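Local coordinates for protein extracellular ligand-binding receptor (Rhodopseudomonas palustris, PDB 4F06) that binds p-hydroxybenzoic acid, a lignin-derived aromatic compound, probably delivering it and related benzoates to an ABC transporter for uptake, at residues A19-N24 with L202-P207. Numbering follows the deposited sequence.
Sequences ALFGKN and LPAGPP. With PHB (p-hydroxybenzoic acid), chain B.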
loop_
_atom_site.group_PDB
_atom_site.type_symbol
_atom_site.label_atom_id
_atom_site.label_comp_id
_atom_site.label_asym_id
_atom_site.label_seq_id
_atom_site.Cartn_x
_atom_site.Cartn_y
_atom_site.Cartn_z
ATOM N N ALA A 19 3.891 11.687 7.452
ATOM C CA ALA A 19 3.522 12.777 6.548
ATOM C C ALA A 19 3.897 12.502 5.107
ATOM O O ALA A 19 3.179 12.931 4.199
ATOM C CB ALA A 19 4.183 14.069 6.992
ATOM N N LEU A 20 5.008 11.813 4.856
ATOM C CA LEU A 20 5.380 11.615 3.458
ATOM C C LEU A 20 4.343 10.827 2.703
ATOM O O LEU A 20 4.132 11.022 1.517
ATOM C CB LEU A 20 6.743 10.897 3.382
ATOM C CG LEU A 20 7.348 10.841 1.952
ATOM C CD1 LEU A 20 7.408 12.220 1.251
ATOM C CD2 LEU A 20 8.771 10.335 2.082
ATOM N N PHE A 21 3.674 9.892 3.386
ATOM C CA PHE A 21 2.703 9.026 2.709
ATOM C C PHE A 21 1.448 9.766 2.291
ATOM O O PHE A 21 0.859 9.441 1.227
ATOM C CB PHE A 21 2.404 7.787 3.539
ATOM C CG PHE A 21 3.663 7.013 3.764
ATOM C CD1 PHE A 21 4.180 6.222 2.730
ATOM C CD2 PHE A 21 4.404 7.165 4.957
ATOM C CE1 PHE A 21 5.408 5.581 2.900
ATOM C CE2 PHE A 21 5.641 6.511 5.107
ATOM C CZ PHE A 21 6.132 5.731 4.072
ATOM N N GLY A 22 0.990 10.730 3.089
ATOM C CA GLY A 22 -0.147 11.561 2.676
ATOM C C GLY A 22 0.256 12.603 1.658
ATOM O O GLY A 22 -0.506 12.881 0.700
ATOM N N LYS A 23 1.446 13.188 1.824
ATOM C CA LYS A 23 1.971 14.085 0.792
ATOM C C LYS A 23 1.998 13.354 -0.562
ATOM O O LYS A 23 1.701 13.959 -1.594
ATOM C CB LYS A 23 3.384 14.555 1.139
ATOM C CG LYS A 23 4.012 15.542 0.162
ATOM C CD LYS A 23 5.443 15.931 0.592
ATOM C CE LYS A 23 6.117 16.939 -0.317
ATOM N NZ LYS A 23 7.428 17.304 0.283
ATOM N N ASN A 24 2.353 12.071 -0.553
ATOM C CA ASN A 24 2.352 11.292 -1.797
ATOM C C ASN A 24 0.975 11.118 -2.424
ATOM O O ASN A 24 0.882 11.002 -3.626
ATOM C CB ASN A 24 3.011 9.935 -1.597
ATOM C CG ASN A 24 4.483 9.916 -1.973
ATOM O OD1 ASN A 24 4.846 9.556 -3.103
ATOM N ND2 ASN A 24 5.345 10.371 -1.075
ATOM N N LEU A 202 5.697 -4.144 8.894
ATOM C CA LEU A 202 5.255 -3.067 9.777
ATOM C C LEU A 202 4.775 -1.984 8.808
ATOM O O LEU A 202 5.219 -1.928 7.662
ATOM C CB LEU A 202 6.394 -2.519 10.654
ATOM C CG LEU A 202 7.277 -3.540 11.388
ATOM C CD1 LEU A 202 8.443 -4.006 10.529
ATOM C CD2 LEU A 202 7.799 -2.914 12.660
ATOM N N PRO A 203 3.909 -1.055 9.233
ATOM C CA PRO A 203 3.457 0.015 8.319
ATOM C C PRO A 203 4.653 0.894 7.960
ATOM O O PRO A 203 5.509 1.237 8.815
ATOM C CB PRO A 203 2.434 0.800 9.163
ATOM C CG PRO A 203 2.796 0.464 10.595
ATOM C CD PRO A 203 3.285 -0.983 10.564
ATOM N N ALA A 204 4.730 1.257 6.680
ATOM C CA ALA A 204 5.865 2.074 6.215
ATOM C C ALA A 204 5.906 3.382 6.977
ATOM O O ALA A 204 4.904 4.059 7.191
ATOM C CB ALA A 204 5.717 2.313 4.746
ATOM N N GLY A 205 7.103 3.739 7.444
ATOM C CA GLY A 205 7.316 4.906 8.301
ATOM C C GLY A 205 8.337 4.583 9.357
ATOM O O GLY A 205 9.150 3.662 9.189
ATOM N N PRO A 206 8.292 5.309 10.482
ATOM C CA PRO A 206 9.297 5.062 11.534
ATOM C C PRO A 206 9.419 3.595 11.990
ATOM O O PRO A 206 10.547 3.121 12.224
ATOM C CB PRO A 206 8.831 5.960 12.681
ATOM C CG PRO A 206 8.232 7.137 11.934
ATOM C CD PRO A 206 7.476 6.512 10.774
ATOM N N PRO A 207 8.305 2.821 12.052
ATOM C CA PRO A 207 8.482 1.442 12.534
ATOM C C PRO A 207 9.375 0.613 11.608
ATOM O O PRO A 207 10.217 -0.170 12.086
ATOM C CB PRO A 207 7.047 0.879 12.516
ATOM C CG PRO A 207 6.204 2.120 12.779
ATOM C CD PRO A 207 6.868 3.163 11.908
HETATM C "C1'" PHB B . -2.575 -0.442 6.879
HETATM O "O1'" PHB B . -3.400 -1.132 6.264
HETATM O "O2'" PHB B . -2.808 0.042 8.039
HETATM C C1 PHB B . -1.235 -0.228 6.248
HETATM C C2 PHB B . -0.736 -1.155 5.313
HETATM C C3 PHB B . 0.516 -0.988 4.770
HETATM C C4 PHB B . 1.312 0.067 5.162
HETATM C C5 PHB B . 0.844 0.981 6.083
HETATM C C6 PHB B . -0.418 0.842 6.647
HETATM O O4 PHB B . 2.564 0.245 4.696
#
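Beside F21, whose ring meets A204 across the contact, the carbonyl oxygen L20 O is gripped twice by N24: the backbone N24 N reaches it at 2.9 Å, and N24 ND2, also 2.9 Å from L20 O, comes from the opposite face of the carbonyl plane, its N-H...O nearly straight (170°). N24 OD1 is taken by the backbone N of T282, so both ends of the amide are held. F21 projects from helix 19-36 with CG anti to its carbonyl carbon (chi1 -60°), sending the far end of the ring to A204. There CZ lies 3.5 Å from A204 CB, while CE2 approaches A204 O obliquely at 3.3 Å; that oxygen accepts a hydrogen bond from Y80 OH. The F21-A204 contact joins the two lobes of a type I periplasmic binding protein: the helix after the first strand of one lobe meets the loop between strand 197-201 and helix 206-217 of the other, consistent with a cleft closed on its ligand. An alanine in place of F21 would lose the ring, probably opening a gap against A204 CB and beside M283 and Y80. On the ligand side, A204 N donates to PHB O4 at 3.1 Å, almost linearly, and P203 CB rests 3.5 Å from PHB C5. G205, at the N-cap of helix 206-217, has a backbone shape (phi 141°) that would jam a CB against the preceding carbonyl.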